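PDB 3GC6: ecto-NAD+ glycohydrolase (CD38 molecule) from Bos taurus, which is an extracellular, disulfide-bonded member of the ADP-ribosyl cyclase family, with a helical region and a parallel-sheet region. Local coordinates for residues E26-D29 / T30-T34. The protein carries 1 engineered substitution. Numbering follows the deposited sequence.
With SO4 (sulfate ion), chain E.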
loop_
_atom_site.group_PDB
_atom_site.type_symbol
_atom_site.label_atom_id
_atom_site.label_comp_id
_atom_site.label_asym_id
_atom_site.label_seq_id
_atom_site.Cartn_x
_atom_site.Cartn_y
_atom_site.Cartn_z
ATOM N N GLU A 26 -9.234 -2.967 -7.714
ATOM C CA GLU A 26 -9.862 -2.740 -6.430
ATOM C C GLU A 26 -9.302 -3.727 -5.388
ATOM O O GLU A 26 -9.022 -3.354 -4.240
ATOM C CB GLU A 26 -11.385 -2.854 -6.493
ATOM C CG GLU A 26 -12.088 -1.731 -7.268
ATOM C CD GLU A 26 -13.596 -1.904 -7.273
ATOM O OE1 GLU A 26 -14.091 -2.981 -6.872
ATOM O OE2 GLU A 26 -14.293 -0.959 -7.703
ATOM N N ARG A 27 -9.182 -4.995 -5.768
ATOM C CA ARG A 27 -8.687 -6.002 -4.823
ATOM C C ARG A 27 -7.248 -5.709 -4.401
ATOM O O ARG A 27 -6.874 -5.920 -3.242
ATOM C CB ARG A 27 -8.814 -7.407 -5.426
ATOM C CG ARG A 27 -10.247 -7.883 -5.486
ATOM C CD ARG A 27 -10.317 -9.288 -6.061
ATOM N NE ARG A 27 -11.676 -9.825 -6.007
ATOM C CZ ARG A 27 -11.996 -11.086 -6.305
ATOM N NH1 ARG A 27 -11.070 -11.938 -6.722
ATOM N NH2 ARG A 27 -13.274 -11.482 -6.176
ATOM N N CYS A 28 -6.432 -5.235 -5.325
ATOM C CA CYS A 28 -5.041 -4.957 -4.990
ATOM C C CYS A 28 -4.946 -3.820 -3.962
ATOM O O CYS A 28 -4.206 -3.918 -2.976
ATOM C CB CYS A 28 -4.258 -4.609 -6.242
ATOM S SG CYS A 28 -2.489 -4.665 -6.001
ATOM N N ASP A 29 -5.722 -2.765 -4.171
ATOM C CA ASP A 29 -5.733 -1.669 -3.177
ATOM C C ASP A 29 -6.246 -2.156 -1.832
ATOM O O ASP A 29 -5.685 -1.841 -0.773
ATOM C CB ASP A 29 -6.599 -0.510 -3.678
ATOM C CG ASP A 29 -5.951 0.259 -4.838
ATOM O OD1 ASP A 29 -4.720 0.180 -5.017
ATOM O OD2 ASP A 29 -6.689 0.968 -5.578
ATOM N N THR A 30 -7.348 -2.908 -1.846
ATOM C CA THR A 30 -7.884 -3.449 -0.610
ATOM C C THR A 30 -6.852 -4.312 0.116
ATOM O O THR A 30 -6.613 -4.187 1.327
ATOM C CB THR A 30 -9.169 -4.245 -0.915
ATOM O OG1 THR A 30 -10.148 -3.307 -1.379
ATOM C CG2 THR A 30 -9.663 -4.988 0.342
ATOM N N TYR A 31 -6.223 -5.203 -0.627
ATOM C CA TYR A 31 -5.278 -6.104 -0.008
ATOM C C TYR A 31 -4.074 -5.377 0.613
ATOM O O TYR A 31 -3.739 -5.598 1.791
ATOM C CB TYR A 31 -4.796 -7.128 -1.035
ATOM C CG TYR A 31 -3.908 -8.212 -0.430
ATOM C CD1 TYR A 31 -4.463 -9.415 0.010
ATOM C CD2 TYR A 31 -2.529 -8.010 -0.280
ATOM C CE1 TYR A 31 -3.679 -10.430 0.597
ATOM C CE2 TYR A 31 -1.718 -9.017 0.302
ATOM C CZ TYR A 31 -2.310 -10.231 0.729
ATOM O OH TYR A 31 -1.527 -11.250 1.257
ATOM N N THR A 32 -3.446 -4.510 -0.178
ATOM C CA THR A 32 -2.185 -3.907 0.231
ATOM C C THR A 32 -2.373 -2.868 1.317
ATOM O O THR A 32 -1.412 -2.571 2.041
ATOM C CB THR A 32 -1.466 -3.248 -0.931
ATOM O OG1 THR A 32 -2.344 -2.279 -1.525
ATOM C CG2 THR A 32 -1.076 -4.294 -1.993
ATOM N N GLN A 33 -3.568 -2.272 1.388
ATOM C CA GLN A 33 -3.793 -1.156 2.330
ATOM C C GLN A 33 -4.649 -1.517 3.540
ATOM O O GLN A 33 -4.565 -0.865 4.594
ATOM C CB GLN A 33 -4.433 0.012 1.583
ATOM C CG GLN A 33 -3.546 0.591 0.519
ATOM C CD GLN A 33 -4.195 1.745 -0.204
ATOM O OE1 GLN A 33 -4.853 2.596 0.415
ATOM N NE2 GLN A 33 -4.007 1.800 -1.520
ATOM N N THR A 34 -5.490 -2.527 3.412
ATOM C CA THR A 34 -6.464 -2.776 4.481
ATOM C C THR A 34 -6.454 -4.219 4.997
ATOM O O THR A 34 -6.775 -4.477 6.164
ATOM C CB THR A 34 -7.900 -2.327 4.096
ATOM O OG1 THR A 34 -8.496 -3.298 3.224
ATOM C CG2 THR A 34 -7.899 -0.963 3.432
HETATM S S SO4 E . -11.221 -0.994 0.626
HETATM O O1 SO4 E . -10.165 -1.776 1.265
HETATM O O2 SO4 E . -11.363 0.292 1.320
HETATM O O3 SO4 E . -10.875 -0.777 -0.778
HETATM O O4 SO4 E . -12.484 -1.731 0.704
HETATM O O HOH W 1 -2.494 -0.145 -3.292
#
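Glu26 O takes the backbone N-H of Thr30 at 3.0 Å, one turn on in helix 20-35, and Thr30 OG1 stands 3.1 Å from the same carbonyl oxygen. The small, branched Thr30 side chain also brings its hydroxyl to within 2.7 Å of O3 of a sulfate ion, probably taken from the crystallisation liquor; Thr34 OG1 lies near the ion's O1, and Ser41 of the second subunit binds it too. Arg27 O receives Tyr31 N. Both side chains lean on Tyr113 of helix 110-115: the long arginine carries NH1 to the carbonyls of Leu114 and Asp116, while the tyrosine, with CG anti to its own N, sends OH to Asp108 O. Cys28 ties the helix to helix 44-55 through its disulfide with Cys44, and its carbonyl oxygen is gripped twice by Thr32, by N at 3.0 Å and by OG1 at 2.9 Å, from opposite faces of the carbonyl plane. The hydroxyl bond is the familiar i to i-4 bond of a helical threonine; a chi1 of 56° turns OG1 back over the preceding turn. Asp29 O accepts Gln33 N at 3.1 Å in a more bent bond (141°), where the helix widens into a pi-type turn. The side chains of Asp29 and Gln33 lie side by side and point the same way, the carboxylate and amide planes 51° apart, and a water bridges them, donating to Asp29 OD1 and Thr32 OG1 and accepting from Gln33 NE2. Polar ends suit both residues here, because each also meets the second subunit: Asp29 OD2 accepts from Asn43 and Gln33 NE2 donates to Arg42 O, both of that subunit.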